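Local coordinates for nisin leader peptide-processing serine protease NisP (Lactococcus lactis subsp. lactis, PDB 4MZD), which probably acts as a subtilisin-like serine endopeptidase that removes the leader peptide from the precursor of the antibiotic nisin, at residues A86-S91 / V366-G371; P90-S95 / G167-I172; L162-G167 / T356-G361; N198-I203 / A362-V367; S240-A245 / E283-V288. All coordinates share one frame; numbering follows the deposited sequence.

Near the N terminus, segment 86-91 closes a long loop onto 366-371, the end of helix 356-370 (contact 1). The adjoining and overlapping segment 90-95 starts contact 2, which closes sooner, at 167-172, where the chain enters a strand of the central sheet. Contact 3 begins at 162-167, before contact 2 has finished, so the two cross; it ends at 356-361, on the start of the same helix. Contact 4 joins strand 200-210 to the second half of that helix and crosses contact 3. Contact 5, pairing strands 241-245 and 286-291, lies wholly within the spans of contacts 1, 3 and 4. Helix 356-370, used by contacts 1, 3 and 4, thereby ties two loops to the central sheet.

Contact 1: residues A86-S91 / V366-G371; sequences ALYQPS and VVDKYG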
# COMPACT_ATOMS: atom_id res chain seq x y z
N ALA A 86 -16.63 -11.46 -12.59
CA ALA A 86 -17.99 -11.87 -12.91
C ALA A 86 -18.80 -12.22 -11.67
O ALA A 86 -20.02 -12.30 -11.72
CB ALA A 86 -17.97 -13.04 -13.88
N LEU A 87 -18.11 -12.42 -10.55
CA LEU A 87 -18.78 -12.86 -9.33
C LEU A 87 -19.48 -11.74 -8.56
O LEU A 87 -20.46 -11.98 -7.87
CB LEU A 87 -17.81 -13.59 -8.40
CG LEU A 87 -17.21 -14.88 -8.94
CD1 LEU A 87 -16.30 -15.52 -7.90
CD2 LEU A 87 -18.30 -15.85 -9.38
N TYR A 88 -18.96 -10.51 -8.67
CA TYR A 88 -19.50 -9.41 -7.89
C TYR A 88 -19.18 -8.03 -8.47
O TYR A 88 -18.05 -7.76 -8.86
CB TYR A 88 -19.00 -9.48 -6.44
CG TYR A 88 -19.73 -8.49 -5.57
CD1 TYR A 88 -21.05 -8.70 -5.22
CD2 TYR A 88 -19.11 -7.32 -5.12
CE1 TYR A 88 -21.75 -7.80 -4.46
CE2 TYR A 88 -19.80 -6.41 -4.35
CZ TYR A 88 -21.12 -6.66 -4.02
OH TYR A 88 -21.83 -5.76 -3.26
N GLN A 89 -20.19 -7.17 -8.49
CA GLN A 89 -20.05 -5.78 -8.91
C GLN A 89 -20.43 -4.87 -7.74
O GLN A 89 -21.55 -4.94 -7.25
CB GLN A 89 -20.97 -5.49 -10.10
CG GLN A 89 -21.28 -4.02 -10.31
CD GLN A 89 -20.06 -3.23 -10.70
OE1 GLN A 89 -19.27 -3.65 -11.54
NE2 GLN A 89 -19.89 -2.06 -10.08
N PRO A 90 -19.49 -4.02 -7.28
CA PRO A 90 -19.78 -3.21 -6.09
C PRO A 90 -20.77 -2.07 -6.34
O PRO A 90 -20.90 -1.55 -7.45
CB PRO A 90 -18.41 -2.63 -5.73
CG PRO A 90 -17.69 -2.57 -7.04
CD PRO A 90 -18.13 -3.80 -7.79
N SER A 91 -21.46 -1.71 -5.27
CA SER A 91 -22.32 -0.54 -5.24
C SER A 91 -21.48 0.73 -5.12
O SER A 91 -20.26 0.68 -4.97
CB SER A 91 -23.28 -0.61 -4.06
OG SER A 91 -22.63 -0.19 -2.87
N VAL A 366 -15.65 -7.20 -0.38
CA VAL A 366 -16.22 -7.99 0.71
C VAL A 366 -17.11 -7.16 1.63
O VAL A 366 -18.20 -7.59 2.02
CB VAL A 366 -15.08 -8.61 1.59
CG1 VAL A 366 -15.65 -9.21 2.87
CG2 VAL A 366 -14.30 -9.63 0.80
N VAL A 367 -16.62 -5.99 1.99
CA VAL A 367 -17.40 -5.10 2.85
C VAL A 367 -18.74 -4.80 2.20
O VAL A 367 -19.79 -4.86 2.84
CB VAL A 367 -16.63 -3.79 3.12
CG1 VAL A 367 -17.55 -2.74 3.73
CG2 VAL A 367 -15.45 -4.05 4.05
N ASP A 368 -18.70 -4.51 0.90
CA ASP A 368 -19.90 -4.17 0.15
C ASP A 368 -20.82 -5.39 -0.04
O ASP A 368 -22.03 -5.30 0.19
CB ASP A 368 -19.50 -3.58 -1.20
CG ASP A 368 -20.64 -2.87 -1.90
OD1 ASP A 368 -21.13 -1.85 -1.37
OD2 ASP A 368 -21.01 -3.30 -3.01
N LYS A 369 -20.25 -6.53 -0.44
CA LYS A 369 -21.05 -7.72 -0.72
C LYS A 369 -21.75 -8.26 0.52
O LYS A 369 -22.92 -8.62 0.47
CB LYS A 369 -20.19 -8.82 -1.34
CG LYS A 369 -20.94 -10.13 -1.55
CD LYS A 369 -20.05 -11.22 -2.13
CE LYS A 369 -20.76 -12.57 -2.18
NZ LYS A 369 -21.79 -12.63 -3.25
N TYR A 370 -21.02 -8.33 1.63
CA TYR A 370 -21.52 -8.98 2.84
C TYR A 370 -22.06 -7.99 3.88
O TYR A 370 -22.57 -8.40 4.92
CB TYR A 370 -20.44 -9.87 3.45
CG TYR A 370 -20.17 -11.14 2.66
CD1 TYR A 370 -21.05 -12.22 2.73
CD2 TYR A 370 -19.03 -11.28 1.87
CE1 TYR A 370 -20.81 -13.38 2.03
CE2 TYR A 370 -18.79 -12.45 1.16
CZ TYR A 370 -19.69 -13.50 1.25
OH TYR A 370 -19.47 -14.67 0.56
N GLY A 371 -21.96 -6.69 3.59
CA GLY A 371 -22.38 -5.67 4.53
C GLY A 371 -21.63 -5.77 5.85
O GLY A 371 -22.22 -5.59 6.92
O HOH W 1 -19.90 -12.93 -5.28
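Asp368 accepts three hydrogen bonds from segment 86-91, and two of them share its OD2. The hydroxyl of Tyr88 donates to Asp368 OD2 at 2.6 Å from above the carboxylate plane, while the backbone N of Ser91 reaches OD2 of Asp368 from the opposite face, at 2.8 Å and nearly straight (172°). The other oxygen, Asp368 OD1, offers its syn lone pair to Ser91 OG at 2.7 Å. Gripped at both oxygens, the carboxylate is fixed in rotation, and three donors would be expected to favour its charged form. Ser91 OG has a second role, accepting from the backbone N of Lys93 in an ST turn.

Asp368 and Lys369 sit close to the C-terminal end of helix 356-370, a long helix of this subtilisin-like domain. Segment 86-91 runs past it at the surface, on its way from helix 83-87 towards strand 95-100.

Chi1 of -170° sets CG of Tyr88 opposite the backbone N, carrying the ring across to the helix. Lys369 CB lies over one face of this ring, 3.7 Å from the centroid, in a CH-pi contact, and Lys369 CG follows above the CD1-CE1 side. The lysine chain stays extended until it bends at chi4 (73°). There NZ of Lys369 donates to a water at 2.8 Å, and this water donates in turn to Leu87 O. Leu365 and Leu401 also pack against Tyr88.

Contact 2: residues P90-S95 / G167-I172; sequences PSKKIS and GITVNI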
# COMPACT_ATOMS: atom_id res chain seq x y z
N PRO A 90 -19.49 -4.02 -7.28
CA PRO A 90 -19.78 -3.21 -6.09
C PRO A 90 -20.77 -2.07 -6.34
O PRO A 90 -20.90 -1.55 -7.45
CB PRO A 90 -18.41 -2.63 -5.73
CG PRO A 90 -17.69 -2.57 -7.04
CD PRO A 90 -18.13 -3.80 -7.79
N SER A 91 -21.46 -1.71 -5.27
CA SER A 91 -22.32 -0.54 -5.24
C SER A 91 -21.48 0.73 -5.12
O SER A 91 -20.26 0.68 -4.97
CB SER A 91 -23.28 -0.61 -4.06
OG SER A 91 -22.63 -0.19 -2.87
N LYS A 92 -22.16 1.88 -5.13
CA LYS A 92 -21.49 3.16 -4.96
C LYS A 92 -21.32 3.55 -3.50
O LYS A 92 -20.78 4.61 -3.19
CB LYS A 92 -22.26 4.26 -5.71
CG LYS A 92 -22.24 4.10 -7.22
CD LYS A 92 -20.82 4.04 -7.75
CE LYS A 92 -20.81 4.20 -9.26
NZ LYS A 92 -19.43 4.11 -9.81
N LYS A 93 -21.78 2.70 -2.58
CA LYS A 93 -21.72 3.02 -1.16
C LYS A 93 -20.34 2.77 -0.54
O LYS A 93 -20.00 3.37 0.47
CB LYS A 93 -22.79 2.23 -0.39
CG LYS A 93 -24.21 2.65 -0.69
CD LYS A 93 -25.19 1.88 0.17
CE LYS A 93 -24.82 1.95 1.65
NZ LYS A 93 -23.77 0.95 2.04
N ILE A 94 -19.56 1.90 -1.16
CA ILE A 94 -18.25 1.52 -0.65
C ILE A 94 -17.18 2.39 -1.29
O ILE A 94 -17.29 2.77 -2.45
CB ILE A 94 -17.98 0.02 -0.95
CG1 ILE A 94 -16.63 -0.44 -0.41
CG2 ILE A 94 -18.07 -0.27 -2.45
CD1 ILE A 94 -16.51 -0.37 1.09
N SER A 95 -16.14 2.72 -0.52
CA SER A 95 -14.99 3.40 -1.10
C SER A 95 -13.71 3.02 -0.39
O SER A 95 -13.72 2.60 0.76
CB SER A 95 -15.16 4.91 -1.07
OG SER A 95 -15.27 5.37 0.26
N GLY A 167 -13.69 0.14 -11.10
CA GLY A 167 -14.69 1.17 -10.92
C GLY A 167 -15.12 1.44 -9.49
O GLY A 167 -15.93 2.33 -9.25
N ILE A 168 -14.59 0.70 -8.52
CA ILE A 168 -14.94 0.97 -7.13
C ILE A 168 -14.51 2.39 -6.76
O ILE A 168 -13.48 2.88 -7.20
CB ILE A 168 -14.34 -0.10 -6.17
CG1 ILE A 168 -15.14 -0.18 -4.87
CG2 ILE A 168 -12.85 0.15 -5.92
CD1 ILE A 168 -14.87 -1.46 -4.10
N THR A 169 -15.31 3.06 -5.94
CA THR A 169 -15.04 4.45 -5.61
C THR A 169 -13.75 4.59 -4.81
O THR A 169 -13.52 3.85 -3.85
CB THR A 169 -16.22 5.06 -4.83
OG1 THR A 169 -17.40 4.93 -5.62
CG2 THR A 169 -15.98 6.53 -4.55
N VAL A 170 -12.92 5.54 -5.23
CA VAL A 170 -11.72 5.88 -4.47
C VAL A 170 -11.72 7.36 -4.11
O VAL A 170 -12.07 8.22 -4.94
CB VAL A 170 -10.42 5.51 -5.21
CG1 VAL A 170 -10.35 4.00 -5.40
CG2 VAL A 170 -10.30 6.23 -6.54
N ASN A 171 -11.33 7.64 -2.87
CA ASN A 171 -11.17 9.00 -2.38
C ASN A 171 -9.69 9.22 -2.07
O ASN A 171 -9.00 8.27 -1.69
CB ASN A 171 -12.04 9.23 -1.15
CG ASN A 171 -13.52 9.22 -1.49
OD1 ASN A 171 -13.97 9.93 -2.38
ND2 ASN A 171 -14.28 8.38 -0.80
N ILE A 172 -9.20 10.44 -2.27
CA ILE A 172 -7.77 10.69 -2.40
C ILE A 172 -7.22 11.60 -1.31
O ILE A 172 -7.68 12.73 -1.15
CB ILE A 172 -7.49 11.34 -3.77
CG1 ILE A 172 -8.12 10.51 -4.90
CG2 ILE A 172 -6.00 11.57 -3.97
CD1 ILE A 172 -7.62 9.10 -4.97
O HOH W 2 -17.97 2.36 -5.10
O HOH W 3 -19.57 6.44 -4.91
O HOH W 4 -17.36 5.37 -8.44
O HOH W 5 -18.79 1.32 -8.51
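The amide of Asn171 turns its nitrogen to Ser95, ND2 lying 3.6 Å from Ser95 CB. The stronger partner of both residues is Asn198, whose OD1 is hydrogen-bonded to Asn171 ND2 and to Ser95 OG. At the other end of the amide, Asn171 OD1 is bonded to the backbone N of Tyr117, so the group is held at both of its polar atoms.

Beside it the backbones converge: Ser95 CA approaches Thr169 O at 3.2 Å in a CA-H...O contact, and Thr169 CB rests against Ile94 O. From here strands 95-100 and 169-174 run parallel in the central sheet of the subtilisin-like fold, with Val96 bonded through its backbone to Thr169 and Asn171.

Ahead of the strands, where the segments stand further apart, water fills in. One molecule donates to Ser91 O and to Ile94 O and accepts from Thr169 N at 2.9 Å, joining three backbone groups. Lys92, bent at chi2 (-57°), folds back over this layer; its NZ donates to a water at 3.1 Å that donates to Gly167 O. A second water accepting from Lys92 NZ is also bonded to Thr169 OG1.

On the buried side Ile168 extends through both torsions, setting CD1 3.8 Å from Ile94 CG2. The same CD1 of Ile168 touches Pro90 CB at 4.1 Å, the proline and isoleucine side chains crossing at about a right angle. Ala364 of helix 356-370 packs against both isoleucines.

Contact 3: residues L162-G167 / T356-G361; sequences LGVAPG and TPKVSG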
# COMPACT_ATOMS: atom_id res chain seq x y z
N LEU A 162 -7.33 -3.42 -15.82
CA LEU A 162 -8.32 -3.62 -14.77
C LEU A 162 -7.65 -3.70 -13.41
O LEU A 162 -6.62 -4.38 -13.25
CB LEU A 162 -9.09 -4.92 -15.00
CG LEU A 162 -9.97 -4.92 -16.25
CD1 LEU A 162 -10.53 -6.30 -16.51
CD2 LEU A 162 -11.09 -3.89 -16.15
N GLY A 163 -8.23 -3.02 -12.43
CA GLY A 163 -7.84 -3.19 -11.05
C GLY A 163 -8.52 -4.41 -10.44
O GLY A 163 -9.22 -5.15 -11.14
N VAL A 164 -8.33 -4.63 -9.15
CA VAL A 164 -8.99 -5.76 -8.51
C VAL A 164 -10.49 -5.55 -8.39
O VAL A 164 -11.25 -6.52 -8.32
CB VAL A 164 -8.42 -6.07 -7.10
CG1 VAL A 164 -7.02 -6.65 -7.20
CG2 VAL A 164 -8.50 -4.86 -6.18
N ALA A 165 -10.91 -4.29 -8.32
CA ALA A 165 -12.31 -3.93 -8.12
C ALA A 165 -12.64 -2.81 -9.10
O ALA A 165 -12.78 -1.64 -8.71
CB ALA A 165 -12.54 -3.49 -6.68
N PRO A 166 -12.72 -3.15 -10.39
CA PRO A 166 -12.85 -2.10 -11.40
C PRO A 166 -14.01 -1.15 -11.13
O PRO A 166 -15.15 -1.57 -10.93
CB PRO A 166 -13.08 -2.89 -12.70
CG PRO A 166 -12.38 -4.20 -12.44
CD PRO A 166 -12.68 -4.49 -11.00
N GLY A 167 -13.69 0.14 -11.10
CA GLY A 167 -14.69 1.17 -10.92
C GLY A 167 -15.12 1.44 -9.49
O GLY A 167 -15.93 2.33 -9.25
N THR A 356 -0.44 -4.13 -1.80
CA THR A 356 -1.35 -3.53 -0.83
C THR A 356 -2.72 -3.15 -1.41
O THR A 356 -3.74 -3.55 -0.87
CB THR A 356 -0.63 -2.37 -0.11
OG1 THR A 356 0.57 -2.88 0.48
CG2 THR A 356 -1.47 -1.77 0.98
N PRO A 357 -2.75 -2.40 -2.53
CA PRO A 357 -4.05 -2.01 -3.10
C PRO A 357 -4.86 -3.18 -3.63
O PRO A 357 -6.09 -3.07 -3.70
CB PRO A 357 -3.66 -1.06 -4.25
CG PRO A 357 -2.22 -1.38 -4.54
CD PRO A 357 -1.65 -1.68 -3.18
N LYS A 358 -4.21 -4.27 -4.02
CA LYS A 358 -4.96 -5.46 -4.43
C LYS A 358 -5.77 -5.97 -3.24
O LYS A 358 -6.94 -6.32 -3.36
CB LYS A 358 -4.03 -6.55 -4.95
CG LYS A 358 -3.29 -6.19 -6.23
CD LYS A 358 -2.48 -7.40 -6.71
CE LYS A 358 -1.91 -7.26 -8.11
NZ LYS A 358 -0.71 -6.38 -8.19
N VAL A 359 -5.13 -6.00 -2.07
CA VAL A 359 -5.82 -6.41 -0.85
C VAL A 359 -6.90 -5.39 -0.46
O VAL A 359 -8.02 -5.77 -0.11
CB VAL A 359 -4.81 -6.65 0.29
CG1 VAL A 359 -5.54 -7.00 1.58
CG2 VAL A 359 -3.85 -7.77 -0.11
N SER A 360 -6.58 -4.10 -0.53
CA SER A 360 -7.57 -3.07 -0.17
C SER A 360 -8.83 -3.16 -1.02
O SER A 360 -9.94 -3.11 -0.51
CB SER A 360 -6.98 -1.68 -0.31
OG SER A 360 -5.97 -1.48 0.64
N GLY A 361 -8.65 -3.28 -2.34
CA GLY A 361 -9.80 -3.36 -3.22
C GLY A 361 -10.62 -4.62 -2.96
O GLY A 361 -11.85 -4.59 -2.99
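Val164 presses both methyl groups onto the first turns of helix 356-370, the helix of the subtilisin-like fold that begins just after the predicted charge-relay Ser353. It projects from the loop between helix 147-156 and strand 169-174, and the contact is fully buried. Val164 CB already stands near the helix backbone, 4.0 Å from Lys358 O. From there the two branches diverge.

CG1, anti to the carbonyl carbon of Val164 (chi1 -70°), lies 3.7 Å from Lys358 CB and equally close to Lys358 CA, with the lysine chain crossing the valine at about a right angle. Val164 CG2 turns toward the carbonyls of the helix, coming within 3.5 Å of Lys358 O, with Pro357 O a little further off. That same methyl, Val164 CG2, also touches Gly361 CA at 3.6 Å. Gly361, without a side chain, lets Val164 CG2 approach the helix backbone this closely.

Only the root of Lys358 serves this contact. Beyond CG the chain leads away, and its NZ forms a salt bridge with Asp74 and hydrogen bonds with Gln154 OE1 and backbone carbonyls, so a buried charge is well provided for. Gln154 is in turn paired through its backbone with Val164. The side chain of Pro357 lies about 6 Å from that of Ser353. One residue on, Ala165 extends the packing along the helix, its CB resting 3.9 Å from Gly361 O.

Contact 4: residues N198-I203 / A362-V367; sequences NKVINI and ALALVV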
# COMPACT_ATOMS: atom_id res chain seq x y z
N ASN A 198 -14.64 6.29 4.42
CA ASN A 198 -13.96 5.23 3.70
C ASN A 198 -13.77 4.03 4.60
O ASN A 198 -12.97 4.08 5.54
CB ASN A 198 -12.58 5.69 3.23
CG ASN A 198 -12.66 6.83 2.25
OD1 ASN A 198 -12.99 6.63 1.08
ND2 ASN A 198 -12.38 8.03 2.72
N LYS A 199 -14.46 2.93 4.33
CA LYS A 199 -14.36 1.79 5.23
C LYS A 199 -13.07 0.99 5.06
O LYS A 199 -12.73 0.19 5.93
CB LYS A 199 -15.60 0.91 5.14
CG LYS A 199 -16.88 1.65 5.58
CD LYS A 199 -16.74 2.34 6.95
CE LYS A 199 -17.93 3.25 7.26
NZ LYS A 199 -17.80 3.98 8.56
N VAL A 200 -12.37 1.20 3.95
CA VAL A 200 -11.05 0.63 3.73
C VAL A 200 -10.10 1.78 3.40
O VAL A 200 -10.42 2.65 2.60
CB VAL A 200 -11.05 -0.40 2.58
CG1 VAL A 200 -9.66 -0.99 2.38
CG2 VAL A 200 -12.08 -1.51 2.86
N ILE A 201 -8.94 1.79 4.06
CA ILE A 201 -7.94 2.84 3.91
C ILE A 201 -6.62 2.19 3.52
O ILE A 201 -6.11 1.31 4.22
CB ILE A 201 -7.79 3.62 5.24
CG1 ILE A 201 -9.11 4.31 5.61
CG2 ILE A 201 -6.67 4.64 5.15
CD1 ILE A 201 -9.14 4.91 7.01
N ASN A 202 -6.07 2.61 2.38
CA ASN A 202 -4.86 2.02 1.80
C ASN A 202 -3.66 2.91 2.06
O ASN A 202 -3.66 4.08 1.68
CB ASN A 202 -5.06 1.86 0.29
CG ASN A 202 -3.91 1.12 -0.38
OD1 ASN A 202 -3.98 -0.10 -0.58
ND2 ASN A 202 -2.84 1.83 -0.72
N ILE A 203 -2.62 2.34 2.68
CA ILE A 203 -1.39 3.07 2.95
C ILE A 203 -0.18 2.32 2.37
O ILE A 203 0.41 1.44 3.00
CB ILE A 203 -1.18 3.34 4.46
CG1 ILE A 203 -2.45 3.91 5.09
CG2 ILE A 203 0.01 4.27 4.67
CD1 ILE A 203 -2.27 4.27 6.54
N ALA A 362 -9.94 -5.74 -2.75
CA ALA A 362 -10.62 -7.00 -2.46
C ALA A 362 -11.43 -6.90 -1.17
O ALA A 362 -12.57 -7.36 -1.11
CB ALA A 362 -9.61 -8.12 -2.37
N LEU A 363 -10.84 -6.31 -0.14
CA LEU A 363 -11.55 -6.12 1.12
C LEU A 363 -12.77 -5.24 0.94
O LEU A 363 -13.81 -5.49 1.54
CB LEU A 363 -10.63 -5.51 2.16
CG LEU A 363 -9.64 -6.45 2.82
CD1 LEU A 363 -8.64 -5.62 3.60
CD2 LEU A 363 -10.35 -7.45 3.72
N ALA A 364 -12.64 -4.20 0.12
CA ALA A 364 -13.77 -3.32 -0.14
C ALA A 364 -14.91 -4.08 -0.82
O ALA A 364 -16.08 -3.87 -0.49
CB ALA A 364 -13.33 -2.11 -0.95
N LEU A 365 -14.59 -4.97 -1.75
CA LEU A 365 -15.62 -5.81 -2.38
C LEU A 365 -16.39 -6.61 -1.33
O LEU A 365 -17.61 -6.69 -1.38
CB LEU A 365 -15.01 -6.76 -3.42
CG LEU A 365 -14.43 -6.13 -4.69
CD1 LEU A 365 -13.65 -7.17 -5.49
CD2 LEU A 365 -15.52 -5.50 -5.56
N VAL A 366 -15.65 -7.20 -0.38
CA VAL A 366 -16.22 -7.99 0.71
C VAL A 366 -17.11 -7.16 1.63
O VAL A 366 -18.20 -7.59 2.02
CB VAL A 366 -15.08 -8.61 1.59
CG1 VAL A 366 -15.65 -9.21 2.87
CG2 VAL A 366 -14.30 -9.63 0.80
N VAL A 367 -16.62 -5.99 1.99
CA VAL A 367 -17.40 -5.10 2.85
C VAL A 367 -18.74 -4.80 2.20
O VAL A 367 -19.79 -4.86 2.84
CB VAL A 367 -16.63 -3.79 3.12
CG1 VAL A 367 -17.55 -2.74 3.73
CG2 VAL A 367 -15.45 -4.05 4.05
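Leu363 is the first residue of segment 362-367 to meet segment 198-203, and it does so through its root: Leu363 CB lies 4.3 Å from Val200 CG2. The rest of the leucine passes to the neighbouring strand, where it touches Val243, and to Leu378 of the next helix. At Ala364 the backbone itself takes part, its CA 3.9 Å from Val200 CG2. The methyl CB of Ala364 adds a further touch on Val200 CG2, at 4.1 Å. One turn beyond Leu363, Val367 divides its two methyls: its CG2 approaches Val200 CG2 at 4.4 Å, whereas its CG1 reaches Lys199 CB at the same distance.

A single valine methyl is therefore the hub. With CG1 anti to the backbone N (chi1 -180°), Val200 has CG2 anti to the carbonyl carbon and beside N, pointing it between Leu363, Ala364 and Val367, while CG1 rests on the Ser360 carbonyl a turn earlier in the helix. No hydrogen bond crosses the contact. Strand 200-203 and helix 362-367 run antiparallel (176°), their axes 9.1 Å apart at closest. This is the layering of an alpha/beta fold, a helix laid against the central sheet of the subtilisin-like domain.

Contact 5: residues S240-A245 / E283-V288; sequences SIVVAA and EDVIAV
Strands 241-245 and 286-291 are parallel neighbours in the central sheet of the subtilisin-like domain, joined here in the register Val243 to Ile286, Ala244 to Ala287 and Ala245 to Val288. Ile286 spans Val243, its N bonding to Val242 O at 2.9 Å and its O accepting from Ala244 N. Ala244 then spans Ala287, because its own carbonyl accepts from Val288 N in a more bent bond (150°). CA-H...O contacts, such as that from Val243 CA to Ile286 O, fill the intervals. Before the strands close up, a water takes over the ladder: it accepts from Val242 N at 2.8 Å and donates to Asp284 O.

On the sheet face that carries Val243, Ile286 and Val288, the side chains pack along the strands. Val243 CG1 sits 3.6 Å from Val288 CG2. Ile241, extended with CG1 anti to its N (chi1 -164°), brings its CD1 to 3.4 Å from Ile286 CD1, a tight methyl-methyl contact. Leu363 of helix 356-370 covers Val243 and Ile286 on this side. On the other face Ala244 CB meets Val285 CG1 at 3.8 Å, and the second methyl of Val285, CG2, rests 4.1 Å from Val242 CB.

The axes of strands 241-245 and 286-288 are turned 23° from each other, the twist usual in a parallel sheet. Ala245, at the C-terminal end of its strand, has its side chain about 5 Å from that of the predicted catalytic Ser353, in keeping with the subtilisin-like active site, which lies at the C-terminal ends of the parallel strands.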
# COMPACT_ATOMS: atom_id res chain seq x y z
N SER A 240 -13.51 1.81 10.18
CA SER A 240 -12.61 1.64 9.04
C SER A 240 -11.51 0.64 9.34
O SER A 240 -11.12 0.46 10.50
CB SER A 240 -11.97 2.97 8.65
OG SER A 240 -12.95 3.91 8.23
N ILE A 241 -11.00 -0.01 8.30
CA ILE A 241 -9.83 -0.85 8.41
C ILE A 241 -8.71 -0.23 7.59
O ILE A 241 -8.95 0.36 6.54
CB ILE A 241 -10.11 -2.30 7.95
CG1 ILE A 241 -9.01 -3.24 8.44
CG2 ILE A 241 -10.29 -2.36 6.43
CD1 ILE A 241 -9.40 -4.70 8.43
N VAL A 242 -7.49 -0.37 8.10
CA VAL A 242 -6.30 0.14 7.43
C VAL A 242 -5.49 -1.03 6.89
O VAL A 242 -5.29 -2.03 7.59
CB VAL A 242 -5.46 0.97 8.41
CG1 VAL A 242 -4.14 1.40 7.78
CG2 VAL A 242 -6.25 2.18 8.90
N VAL A 243 -5.06 -0.90 5.64
CA VAL A 243 -4.28 -1.90 4.93
C VAL A 243 -2.97 -1.22 4.53
O VAL A 243 -2.99 -0.18 3.88
CB VAL A 243 -5.04 -2.36 3.66
CG1 VAL A 243 -4.32 -3.50 2.96
CG2 VAL A 243 -6.48 -2.76 4.01
N ALA A 244 -1.84 -1.78 4.95
CA ALA A 244 -0.56 -1.09 4.83
C ALA A 244 0.53 -1.99 4.29
O ALA A 244 0.62 -3.18 4.63
CB ALA A 244 -0.15 -0.53 6.19
N ALA A 245 1.40 -1.41 3.47
CA ALA A 245 2.50 -2.15 2.86
C ALA A 245 3.65 -2.43 3.81
O ALA A 245 4.19 -1.51 4.42
CB ALA A 245 3.04 -1.36 1.70
N GLU A 283 -1.70 -4.33 15.37
CA GLU A 283 -2.52 -5.53 15.36
C GLU A 283 -3.77 -5.40 14.49
O GLU A 283 -4.16 -6.35 13.81
CB GLU A 283 -2.94 -5.89 16.79
CG GLU A 283 -1.78 -6.11 17.75
CD GLU A 283 -1.09 -7.45 17.55
OE1 GLU A 283 -1.19 -8.30 18.45
OE2 GLU A 283 -0.45 -7.64 16.49
N ASP A 284 -4.41 -4.24 14.51
CA ASP A 284 -5.65 -4.08 13.77
C ASP A 284 -5.45 -3.77 12.29
O ASP A 284 -6.40 -3.81 11.51
CB ASP A 284 -6.55 -3.04 14.44
CG ASP A 284 -7.03 -3.50 15.81
OD1 ASP A 284 -7.13 -4.73 16.03
OD2 ASP A 284 -7.31 -2.64 16.66
N VAL A 285 -4.22 -3.47 11.91
CA VAL A 285 -3.88 -3.18 10.52
C VAL A 285 -3.64 -4.49 9.77
O VAL A 285 -3.11 -5.45 10.33
CB VAL A 285 -2.63 -2.27 10.46
CG1 VAL A 285 -2.11 -2.11 9.04
CG2 VAL A 285 -2.94 -0.91 11.07
N ILE A 286 -4.04 -4.52 8.51
CA ILE A 286 -3.70 -5.63 7.62
C ILE A 286 -2.38 -5.31 6.93
O ILE A 286 -2.31 -4.39 6.12
CB ILE A 286 -4.81 -5.88 6.59
CG1 ILE A 286 -6.09 -6.27 7.33
CG2 ILE A 286 -4.39 -6.96 5.59
CD1 ILE A 286 -7.29 -6.41 6.46
N ALA A 287 -1.33 -6.04 7.30
CA ALA A 287 -0.01 -5.88 6.71
C ALA A 287 0.09 -6.70 5.44
O ALA A 287 -0.28 -7.88 5.43
CB ALA A 287 1.08 -6.30 7.70
N VAL A 288 0.60 -6.09 4.38
CA VAL A 288 0.66 -6.75 3.08
C VAL A 288 2.09 -6.78 2.56
O VAL A 288 2.75 -5.75 2.41
CB VAL A 288 -0.23 -6.05 2.04
CG1 VAL A 288 -0.21 -6.83 0.74
CG2 VAL A 288 -1.66 -5.89 2.57
O HOH W 6 -7.01 -1.16 10.75